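Local coordinates for protein with a SET domain within carboxy region (Cryptosporidium parvum, PDB 4LDG) that probably acts as a SETD8-like histone H4 lysine methyltransferase through its SET domain, at residues S29-F34 with I39-D44; L165-N170 with Y193-K198; Y130-E135 with T240-F245. All blocks are in the same frame, centred on the assembly; numbering follows the deposited sequence.

Contact 1: residues S29-F34 with I39-D44; sequences SKIPYF and IEYFTD
The rings of Y41 and F34 organise this contact, a chain reversal that packs the C-terminal end of helix 15-36 against the extended loop following it. One face of the Y41 ring is covered by I31, whose CG1 lies 4.3 Å from the ring centroid and 22° off the ring normal, a CH-pi contact displaced toward the rim. The neighbouring methyl comes closer to a single ring atom, with I31 CD1 at 3.6 Å from Y41 CE1, while the other branch, CG2, reaches the phenolic end at 3.8 Å from Y41 OH. The two side chains cross nearly at right angles.

The F34 ring has the carbonyl oxygen of K30, from the preceding helical turn, over one face. Its two ortho carbons are divided between loop residues: CD2 touches Y41 CB at 3.7 Å, and CD1 meets I39 CG2 at 4.0 Å. I39 also reaches past F34, placing its CD1 3.8 Å from Y33 CE2. The example illustrates how an extended chain alternates, since I39 and Y41 point at the helix and the intervening E40 points away. CG of Y41 is held between its own backbone N and carbonyl carbon (chi1 56°), which sets one face of the ring against I31.

The polar ends are fixed from outside the two segments: Y41 OH bonds to E35, and Y33 OH to H113. Y33 also rests on V111 of strand 111-112, and farther along the loop backbone bonding between F42 and G155 ties the returning chain to the SET domain. Where it begins its return, the loop is fastened by I39 N, which donates to F34 O over 2.9 Å with an N-H...O angle of 164°.

Contact 2: residues L165-N170 with Y193-K198; sequences LEYKGN and YMYYFK
Y193 opens the second segment with its backbone beside the phenol of Y167: Y167 OH stands 3.9 Å from Y193 O, too far for a direct bond, and the Y193 ring swings off to a cation-pi pairing with R219. At M194 the side chain turns away and the backbone takes over. A water donates to M194 O at 2.7 Å and lies 2.9 Å from Y167 OH, so the hydroxyl is joined to the strand through solvent. Y195 makes the main packing contact. Its CB rests 3.6 Å from Y167 CE2, and its ring turns an edge to the face of the Y167 ring, an edge-to-face pair with centroids 5.4 Å apart and planes at 54°. Y167 carries its CG anti to the backbone N (chi1 -163°), which extends the ring toward the strand.

The contact is a worked case of a tyrosine pair joining two SET-domain sheets, Y167 near the C-terminal end of strand 163-166 and Y195 on strand 194-199. Beyond it, Y196 faces helix 175-187, where its OH bonds to E182, whereas F197 packs on P241 of strand 240-247; backbone bonds from Y195 to I206 hold the segment to strand 202-207.

Contact 3: residues Y130-E135 with T240-F245; sequences YCILNE and TPRLFF
I132 and R242 meet at the tight side of this buried contact, where helix 121-134 packs across the middle strand, 240-247, of a three-stranded SET-domain sheet. The short helical and strand segments run at 105° to each other, with their axes 10.4 Å apart at closest approach. I132 divides its work between its two branches. CG2 lies over one face of the R242 guanidinium, 3.5 Å from NH2 and displaced toward the rim, while CD1 reaches along the strand to F244, touching CD2 at 3.6 Å. That division follows from the torsion: CG2 stands anti to the backbone N, and CG1 takes the position anti to the carbonyl carbon (chi1 -72°), sending the two branches to different strand residues. F244 is itself buried, its ring also meeting those of F163 and Y128.

The other side is looser. L133 contributes a methyl, CD2, 4.0 Å from R242 NH1. The helix then ends in a Schellman motif at E135, an exposed residue whose OE2 remains 5.8 Å from R242 NH2. On the far side of the helix, turned from the strand, N134 ND2 sits over the centre of the Y130 ring and bonds to Y130 O, across 3.1 Å, and to S91 OG.

No hydrogen bond joins the two segments directly. R242, bent at chi2 and chi3, offers the flat of its guanidinium to an aliphatic branch and gives NE to a salt bridge with E166. Such a split implies that its charge is probably balanced at least in part by E166 on the neighbouring strand, while the helix supplies apolar cover.

How the contacts relate
Contact 1 lies toward the periphery, its centre about 19 Å from that of the chain, whereas contacts 2 and 3 lie deeper, with contact 3 the most buried. Contacts 2 and 3 touch through the same sheet, where strands 163-166 and 240-247 are neighbours: Y167 N probably bonds to L243 O, and K168 NZ forms a salt bridge with E135 OE1. Contact 1 stays about 7 Å from contact 3 at the nearest atoms. Chemistry varies with place: contact 1, between segments close in sequence, combines apolar and CH-pi packing with a direct backbone bond; contact 2 joins two sheets by aromatics and a water; contact 3 sets aliphatic groups against a charged plane and a phenyl ring.

Contact 1: residues S29-F34 with I39-D44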
loop_
_atom_site.group_PDB
_atom_site.type_symbol
_atom_site.label_atom_id
_atom_site.label_comp_id
_atom_site.label_asym_id
_atom_site.label_seq_id
_atom_site.Cartn_x
_atom_site.Cartn_y
_atom_site.Cartn_z
ATOM N N SER A 29 17.570 -3.419 2.696
ATOM C CA SER A 29 17.416 -4.860 2.883
ATOM C C SER A 29 17.092 -5.611 1.595
ATOM O O SER A 29 17.312 -6.811 1.510
ATOM C CB SER A 29 16.342 -5.145 3.930
ATOM O OG SER A 29 16.898 -5.067 5.231
ATOM N N LYS A 30 16.581 -4.906 0.596
ATOM C CA LYS A 30 16.225 -5.511 -0.694
ATOM C C LYS A 30 17.294 -5.311 -1.789
ATOM O O LYS A 30 17.184 -5.886 -2.880
ATOM C CB LYS A 30 14.881 -4.944 -1.157
ATOM C CG LYS A 30 13.700 -5.368 -0.276
ATOM C CD LYS A 30 12.477 -4.491 -0.488
ATOM C CE LYS A 30 11.277 -5.006 0.300
ATOM N NZ LYS A 30 10.004 -4.311 -0.075
ATOM N N ILE A 31 18.320 -4.506 -1.502
ATOM C CA ILE A 31 19.374 -4.222 -2.490
ATOM C C ILE A 31 20.047 -5.486 -3.048
ATOM O O ILE A 31 20.153 -5.613 -4.266
ATOM C CB ILE A 31 20.414 -3.182 -1.971
ATOM C CG1 ILE A 31 19.731 -1.801 -1.893
ATOM C CG2 ILE A 31 21.645 -3.121 -2.877
ATOM C CD1 ILE A 31 20.639 -0.611 -1.648
ATOM N N PRO A 32 20.475 -6.426 -2.175
ATOM C CA PRO A 32 21.082 -7.657 -2.687
ATOM C C PRO A 32 20.179 -8.397 -3.689
ATOM O O PRO A 32 20.672 -8.944 -4.682
ATOM C CB PRO A 32 21.279 -8.507 -1.422
ATOM C CG PRO A 32 21.236 -7.542 -0.287
ATOM C CD PRO A 32 20.253 -6.504 -0.722
ATOM N N TYR A 33 18.871 -8.404 -3.429
ATOM C CA TYR A 33 17.915 -8.989 -4.364
ATOM C C TYR A 33 17.801 -8.160 -5.650
ATOM O O TYR A 33 17.772 -8.729 -6.734
ATOM C CB TYR A 33 16.535 -9.205 -3.707
ATOM C CG TYR A 33 15.433 -9.506 -4.703
ATOM C CD1 TYR A 33 15.119 -10.814 -5.064
ATOM C CD2 TYR A 33 14.720 -8.476 -5.306
ATOM C CE1 TYR A 33 14.124 -11.083 -5.990
ATOM C CE2 TYR A 33 13.730 -8.734 -6.233
ATOM C CZ TYR A 33 13.430 -10.034 -6.572
ATOM O OH TYR A 33 12.437 -10.278 -7.494
ATOM N N PHE A 34 17.742 -6.833 -5.546
ATOM C CA PHE A 34 17.712 -5.978 -6.759
ATOM C C PHE A 34 18.970 -6.176 -7.613
ATOM O O PHE A 34 18.897 -6.283 -8.840
ATOM C CB PHE A 34 17.538 -4.484 -6.418
ATOM C CG PHE A 34 16.218 -4.148 -5.745
ATOM C CD1 PHE A 34 15.030 -4.741 -6.150
ATOM C CD2 PHE A 34 16.173 -3.228 -4.705
ATOM C CE1 PHE A 34 13.828 -4.448 -5.512
ATOM C CE2 PHE A 34 14.979 -2.928 -4.069
ATOM C CZ PHE A 34 13.801 -3.532 -4.472
ATOM N N ILE A 39 17.746 -5.282 -11.266
ATOM C CA ILE A 39 16.629 -4.353 -11.131
ATOM C C ILE A 39 17.127 -2.991 -10.646
ATOM O O ILE A 39 17.791 -2.906 -9.624
ATOM C CB ILE A 39 15.560 -4.900 -10.141
ATOM C CG1 ILE A 39 15.052 -6.281 -10.600
ATOM C CG2 ILE A 39 14.406 -3.916 -9.991
ATOM C CD1 ILE A 39 14.196 -6.992 -9.565
ATOM N N GLU A 40 16.800 -1.932 -11.377
ATOM C CA GLU A 40 17.136 -0.570 -10.947
ATOM C C GLU A 40 16.399 -0.185 -9.642
ATOM O O GLU A 40 15.177 -0.365 -9.529
ATOM C CB GLU A 40 16.792 0.450 -12.043
ATOM C CG GLU A 40 17.631 1.723 -11.955
ATOM C CD GLU A 40 17.061 2.928 -12.707
ATOM O OE1 GLU A 40 17.765 3.960 -12.752
ATOM O OE2 GLU A 40 15.916 2.881 -13.233
ATOM N N TYR A 41 17.159 0.335 -8.677
ATOM C CA TYR A 41 16.607 0.874 -7.430
ATOM C C TYR A 41 17.086 2.325 -7.241
ATOM O O TYR A 41 18.030 2.742 -7.905
ATOM C CB TYR A 41 17.007 0.008 -6.248
ATOM C CG TYR A 41 18.501 -0.188 -6.087
ATOM C CD1 TYR A 41 19.245 0.616 -5.227
ATOM C CD2 TYR A 41 19.175 -1.190 -6.784
ATOM C CE1 TYR A 41 20.618 0.433 -5.081
ATOM C CE2 TYR A 41 20.544 -1.377 -6.638
ATOM C CZ TYR A 41 21.254 -0.563 -5.786
ATOM O OH TYR A 41 22.612 -0.754 -5.631
ATOM N N PHE A 42 16.449 3.080 -6.347
ATOM C CA PHE A 42 16.746 4.511 -6.173
ATOM C C PHE A 42 18.072 4.721 -5.448
ATOM O O PHE A 42 18.435 3.937 -4.591
ATOM C CB PHE A 42 15.613 5.181 -5.392
ATOM C CG PHE A 42 15.575 6.681 -5.511
ATOM C CD1 PHE A 42 15.057 7.291 -6.647
ATOM C CD2 PHE A 42 16.022 7.487 -4.473
ATOM C CE1 PHE A 42 15.009 8.673 -6.757
ATOM C CE2 PHE A 42 15.979 8.871 -4.577
ATOM C CZ PHE A 42 15.468 9.463 -5.718
ATOM N N THR A 43 18.792 5.784 -5.803
ATOM C CA THR A 43 20.051 6.148 -5.140
ATOM C C THR A 43 20.128 7.651 -4.897
ATOM O O THR A 43 20.181 8.428 -5.849
ATOM C CB THR A 43 21.272 5.707 -5.971
ATOM O OG1 THR A 43 21.060 6.027 -7.348
ATOM C CG2 THR A 43 21.488 4.209 -5.857
ATOM N N ASP A 44 20.105 8.059 -3.625
ATOM C CA ASP A 44 20.436 9.452 -3.232
ATOM C C ASP A 44 20.655 9.587 -1.727
ATOM O O ASP A 44 21.106 10.632 -1.260
ATOM C CB ASP A 44 19.353 10.444 -3.673
ATOM C CG ASP A 44 19.673 11.118 -4.986
ATOM O OD1 ASP A 44 20.767 11.709 -5.115
ATOM O OD2 ASP A 44 18.818 11.071 -5.892
#

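Contact 2: residues L165-N170 with Y193-K198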
loop_
_atom_site.group_PDB
_atom_site.type_symbol
_atom_site.label_atom_id
_atom_site.label_comp_id
_atom_site.label_asym_id
_atom_site.label_seq_id
_atom_site.Cartn_x
_atom_site.Cartn_y
_atom_site.Cartn_z
ATOM N N LEU A 165 0.683 -0.750 -1.571
ATOM C CA LEU A 165 0.677 -0.451 -0.136
ATOM C C LEU A 165 -0.726 -0.622 0.356
ATOM O O LEU A 165 -1.690 -0.421 -0.416
ATOM C CB LEU A 165 1.042 1.017 0.112
ATOM C CG LEU A 165 2.469 1.507 -0.100
ATOM C CD1 LEU A 165 2.476 3.035 -0.095
ATOM C CD2 LEU A 165 3.427 0.963 0.955
ATOM N N GLU A 166 -0.877 -0.930 1.635
ATOM C CA GLU A 166 -2.206 -0.938 2.217
ATOM C C GLU A 166 -2.484 0.483 2.662
ATOM O O GLU A 166 -1.579 1.161 3.106
ATOM C CB GLU A 166 -2.313 -1.906 3.395
ATOM C CG GLU A 166 -3.706 -1.944 4.009
ATOM C CD GLU A 166 -3.857 -2.879 5.191
ATOM O OE1 GLU A 166 -2.913 -3.634 5.509
ATOM O OE2 GLU A 166 -4.949 -2.863 5.806
ATOM N N TYR A 167 -3.729 0.933 2.531
ATOM C CA TYR A 167 -4.132 2.190 3.137
ATOM C C TYR A 167 -4.513 1.891 4.584
ATOM O O TYR A 167 -5.636 1.503 4.874
ATOM C CB TYR A 167 -5.293 2.819 2.380
ATOM C CG TYR A 167 -5.494 4.286 2.700
ATOM C CD1 TYR A 167 -4.882 5.258 1.925
ATOM C CD2 TYR A 167 -6.266 4.700 3.774
ATOM C CE1 TYR A 167 -5.040 6.604 2.196
ATOM C CE2 TYR A 167 -6.428 6.054 4.059
ATOM C CZ TYR A 167 -5.807 6.998 3.257
ATOM O OH TYR A 167 -5.952 8.334 3.473
ATOM N N LYS A 168 -3.554 2.034 5.480
ATOM C CA LYS A 168 -3.746 1.746 6.900
ATOM C C LYS A 168 -4.248 2.915 7.718
ATOM O O LYS A 168 -3.912 4.060 7.448
ATOM C CB LYS A 168 -2.421 1.301 7.495
ATOM C CG LYS A 168 -1.978 -0.058 6.993
ATOM C CD LYS A 168 -0.564 -0.375 7.406
ATOM C CE LYS A 168 -0.362 -1.863 7.311
ATOM N NZ LYS A 168 1.085 -2.195 7.203
ATOM N N GLY A 169 -5.001 2.620 8.769
ATOM C CA GLY A 169 -5.502 3.677 9.657
ATOM C C GLY A 169 -6.421 3.014 10.638
ATOM O O GLY A 169 -6.421 1.807 10.689
ATOM N N ASN A 170 -7.201 3.791 11.396
ATOM C CA ASN A 170 -8.286 3.248 12.215
ATOM C C ASN A 170 -9.553 3.144 11.388
ATOM O O ASN A 170 -10.030 4.135 10.818
ATOM C CB ASN A 170 -8.582 4.141 13.432
ATOM C CG ASN A 170 -7.364 4.369 14.303
ATOM O OD1 ASN A 170 -6.580 3.448 14.550
ATOM N ND2 ASN A 170 -7.197 5.604 14.782
ATOM N N TYR A 193 -6.537 12.926 7.140
ATOM C CA TYR A 193 -6.260 11.908 6.148
ATOM C C TYR A 193 -7.304 10.823 6.341
ATOM O O TYR A 193 -7.030 9.787 6.936
ATOM C CB TYR A 193 -4.858 11.317 6.352
ATOM C CG TYR A 193 -3.673 12.251 6.113
ATOM C CD1 TYR A 193 -2.954 12.198 4.930
ATOM C CD2 TYR A 193 -3.244 13.144 7.088
ATOM C CE1 TYR A 193 -1.854 13.014 4.712
ATOM C CE2 TYR A 193 -2.150 13.978 6.872
ATOM C CZ TYR A 193 -1.456 13.899 5.682
ATOM O OH TYR A 193 -0.368 14.712 5.458
ATOM N N MET A 194 -8.511 11.074 5.864
ATOM C CA MET A 194 -9.601 10.139 6.039
ATOM C C MET A 194 -10.054 9.678 4.683
ATOM O O MET A 194 -10.091 10.457 3.719
ATOM C CB MET A 194 -10.767 10.770 6.799
ATOM C CG MET A 194 -10.411 11.224 8.198
ATOM S SD MET A 194 -11.779 11.903 9.177
ATOM C CE MET A 194 -12.830 10.494 9.431
ATOM N N TYR A 195 -10.403 8.402 4.612
ATOM C CA TYR A 195 -10.825 7.812 3.365
ATOM C C TYR A 195 -12.165 7.099 3.560
ATOM O O TYR A 195 -12.227 5.984 4.119
ATOM C CB TYR A 195 -9.750 6.857 2.859
ATOM C CG TYR A 195 -9.957 6.460 1.443
ATOM C CD1 TYR A 195 -9.173 6.992 0.450
ATOM C CD2 TYR A 195 -10.973 5.601 1.078
ATOM C CE1 TYR A 195 -9.382 6.652 -0.870
ATOM C CE2 TYR A 195 -11.183 5.256 -0.236
ATOM C CZ TYR A 195 -10.402 5.793 -1.211
ATOM O OH TYR A 195 -10.586 5.467 -2.539
ATOM N N TYR A 196 -13.219 7.750 3.086
ATOM C CA TYR A 196 -14.573 7.159 3.001
ATOM C C TYR A 196 -14.678 6.299 1.749
ATOM O O TYR A 196 -14.291 6.752 0.674
ATOM C CB TYR A 196 -15.675 8.237 2.924
ATOM C CG TYR A 196 -15.823 9.098 4.183
ATOM C CD1 TYR A 196 -16.554 8.649 5.290
ATOM C CD2 TYR A 196 -15.222 10.342 4.278
ATOM C CE1 TYR A 196 -16.676 9.414 6.443
ATOM C CE2 TYR A 196 -15.363 11.120 5.429
ATOM C CZ TYR A 196 -16.093 10.647 6.509
ATOM O OH TYR A 196 -16.236 11.415 7.658
ATOM N N PHE A 197 -15.243 5.099 1.909
ATOM C CA PHE A 197 -15.519 4.152 0.828
ATOM C C PHE A 197 -16.676 3.215 1.185
ATOM O O PHE A 197 -17.091 3.097 2.354
ATOM C CB PHE A 197 -14.281 3.291 0.473
ATOM C CG PHE A 197 -13.791 2.405 1.596
ATOM C CD1 PHE A 197 -14.037 1.035 1.588
ATOM C CD2 PHE A 197 -13.061 2.935 2.647
ATOM C CE1 PHE A 197 -13.572 0.224 2.603
ATOM C CE2 PHE A 197 -12.617 2.142 3.686
ATOM C CZ PHE A 197 -12.866 0.775 3.659
ATOM N N LYS A 198 -17.201 2.564 0.156
ATOM C CA LYS A 198 -18.227 1.541 0.303
ATOM C C LYS A 198 -17.637 0.186 -0.101
ATOM O O LYS A 198 -17.015 0.066 -1.163
ATOM C CB LYS A 198 -19.419 1.882 -0.588
ATOM C CG LYS A 198 -20.663 1.034 -0.330
ATOM C CD LYS A 198 -21.779 1.359 -1.334
ATOM C CE LYS A 198 -23.172 1.335 -0.700
ATOM N NZ LYS A 198 -23.465 2.562 0.114
HETATM O O HOH W 1 -7.996 9.856 2.082
#

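Contact 3: residues Y130-E135 with T240-F245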
loop_
_atom_site.group_PDB
_atom_site.type_symbol
_atom_site.label_atom_id
_atom_site.label_comp_id
_atom_site.label_asym_id
_atom_site.label_seq_id
_atom_site.Cartn_x
_atom_site.Cartn_y
_atom_site.Cartn_z
ATOM N N TYR A 130 -2.314 -12.562 0.507
ATOM C CA TYR A 130 -1.046 -12.927 1.119
ATOM C C TYR A 130 -0.202 -11.699 1.463
ATOM O O TYR A 130 0.393 -11.647 2.527
ATOM C CB TYR A 130 -0.259 -13.885 0.219
ATOM C CG TYR A 130 0.981 -14.463 0.876
ATOM C CD1 TYR A 130 0.926 -15.668 1.599
ATOM C CD2 TYR A 130 2.197 -13.819 0.776
ATOM C CE1 TYR A 130 2.045 -16.208 2.182
ATOM C CE2 TYR A 130 3.332 -14.336 1.374
ATOM C CZ TYR A 130 3.249 -15.529 2.083
ATOM O OH TYR A 130 4.384 -16.032 2.676
ATOM N N CYS A 131 -0.099 -10.733 0.554
ATOM C CA CYS A 131 0.706 -9.509 0.832
ATOM C C CYS A 131 0.110 -8.683 1.985
ATOM O O CYS A 131 0.826 -8.171 2.847
ATOM C CB CYS A 131 0.808 -8.634 -0.397
ATOM S SG CYS A 131 1.610 -9.386 -1.823
ATOM N N ILE A 132 -1.209 -8.581 2.017
ATOM C CA ILE A 132 -1.853 -7.824 3.077
ATOM C C ILE A 132 -1.500 -8.404 4.443
ATOM O O ILE A 132 -1.114 -7.678 5.351
ATOM C CB ILE A 132 -3.378 -7.783 2.912
ATOM C CG1 ILE A 132 -3.727 -6.885 1.741
ATOM C CG2 ILE A 132 -4.020 -7.200 4.174
ATOM C CD1 ILE A 132 -5.176 -6.936 1.333
ATOM N N LEU A 133 -1.627 -9.724 4.577
ATOM C CA LEU A 133 -1.509 -10.371 5.889
ATOM C C LEU A 133 -0.072 -10.631 6.323
ATOM O O LEU A 133 0.188 -10.694 7.512
ATOM C CB LEU A 133 -2.313 -11.668 5.910
ATOM C CG LEU A 133 -3.831 -11.468 5.912
ATOM C CD1 LEU A 133 -4.548 -12.754 5.633
ATOM C CD2 LEU A 133 -4.305 -10.886 7.234
ATOM N N ASN A 134 0.857 -10.769 5.384
ATOM C CA ASN A 134 2.273 -10.967 5.733
ATOM C C ASN A 134 3.114 -9.710 5.537
ATOM O O ASN A 134 4.322 -9.782 5.545
ATOM C CB ASN A 134 2.851 -12.128 4.907
ATOM C CG ASN A 134 2.169 -13.428 5.223
ATOM O OD1 ASN A 134 2.274 -13.926 6.339
ATOM N ND2 ASN A 134 1.428 -13.969 4.266
ATOM N N GLU A 135 2.459 -8.568 5.326
ATOM C CA GLU A 135 3.117 -7.257 5.267
ATOM C C GLU A 135 4.105 -7.138 4.123
ATOM O O GLU A 135 5.185 -6.604 4.294
ATOM C CB GLU A 135 3.818 -6.915 6.590
ATOM C CG GLU A 135 2.927 -6.940 7.821
ATOM C CD GLU A 135 2.075 -5.691 8.001
ATOM O OE1 GLU A 135 2.136 -4.756 7.159
ATOM O OE2 GLU A 135 1.327 -5.635 9.005
ATOM N N THR A 240 -13.464 -7.787 7.948
ATOM C CA THR A 240 -12.907 -6.437 8.013
ATOM C C THR A 240 -12.389 -6.045 6.618
ATOM O O THR A 240 -11.588 -6.776 6.005
ATOM C CB THR A 240 -11.736 -6.457 8.995
ATOM O OG1 THR A 240 -12.261 -6.641 10.307
ATOM C CG2 THR A 240 -10.914 -5.171 8.960
ATOM N N PRO A 241 -12.870 -4.922 6.080
ATOM C CA PRO A 241 -12.340 -4.517 4.790
ATOM C C PRO A 241 -10.921 -4.060 4.966
ATOM O O PRO A 241 -10.635 -3.377 5.934
ATOM C CB PRO A 241 -13.215 -3.329 4.409
ATOM C CG PRO A 241 -13.629 -2.743 5.717
ATOM C CD PRO A 241 -13.802 -3.925 6.637
ATOM N N ARG A 242 -10.052 -4.464 4.043
ATOM C CA ARG A 242 -8.673 -4.010 3.961
ATOM C C ARG A 242 -8.502 -3.321 2.626
ATOM O O ARG A 242 -8.657 -3.961 1.543
ATOM C CB ARG A 242 -7.705 -5.190 4.040
ATOM C CG ARG A 242 -8.005 -6.140 5.198
ATOM C CD ARG A 242 -7.772 -5.483 6.546
ATOM N NE ARG A 242 -6.342 -5.226 6.705
ATOM C CZ ARG A 242 -5.477 -6.044 7.295
ATOM N NH1 ARG A 242 -5.870 -7.213 7.820
ATOM N NH2 ARG A 242 -4.201 -5.707 7.347
ATOM N N LEU A 243 -8.150 -2.032 2.696
ATOM C CA LEU A 243 -8.088 -1.183 1.515
ATOM C C LEU A 243 -6.627 -1.031 1.115
ATOM O O LEU A 243 -5.762 -0.728 1.969
ATOM C CB LEU A 243 -8.713 0.184 1.840
ATOM C CG LEU A 243 -8.717 1.337 0.813
ATOM C CD1 LEU A 243 -9.621 1.016 -0.375
ATOM C CD2 LEU A 243 -9.168 2.624 1.487
ATOM N N PHE A 244 -6.355 -1.223 -0.181
ATOM C CA PHE A 244 -4.991 -1.195 -0.682
ATOM C C PHE A 244 -4.892 -0.666 -2.091
ATOM O O PHE A 244 -5.892 -0.642 -2.866
ATOM C CB PHE A 244 -4.305 -2.594 -0.598
ATOM C CG PHE A 244 -4.954 -3.679 -1.446
ATOM C CD1 PHE A 244 -4.409 -4.066 -2.655
ATOM C CD2 PHE A 244 -6.101 -4.312 -1.022
ATOM C CE1 PHE A 244 -5.011 -5.057 -3.426
ATOM C CE2 PHE A 244 -6.712 -5.295 -1.784
ATOM C CZ PHE A 244 -6.170 -5.673 -2.982
ATOM N N PHE A 245 -3.666 -0.245 -2.418
ATOM C CA PHE A 245 -3.349 0.290 -3.730
ATOM C C PHE A 245 -2.697 -0.774 -4.594
ATOM O O PHE A 245 -1.899 -1.576 -4.105
ATOM C CB PHE A 245 -2.375 1.428 -3.569
ATOM C CG PHE A 245 -2.967 2.648 -2.937
ATOM C CD1 PHE A 245 -3.936 3.367 -3.586
ATOM C CD2 PHE A 245 -2.501 3.103 -1.707
ATOM C CE1 PHE A 245 -4.438 4.518 -3.027
ATOM C CE2 PHE A 245 -3.005 4.240 -1.142
ATOM C CZ PHE A 245 -3.974 4.949 -1.807
#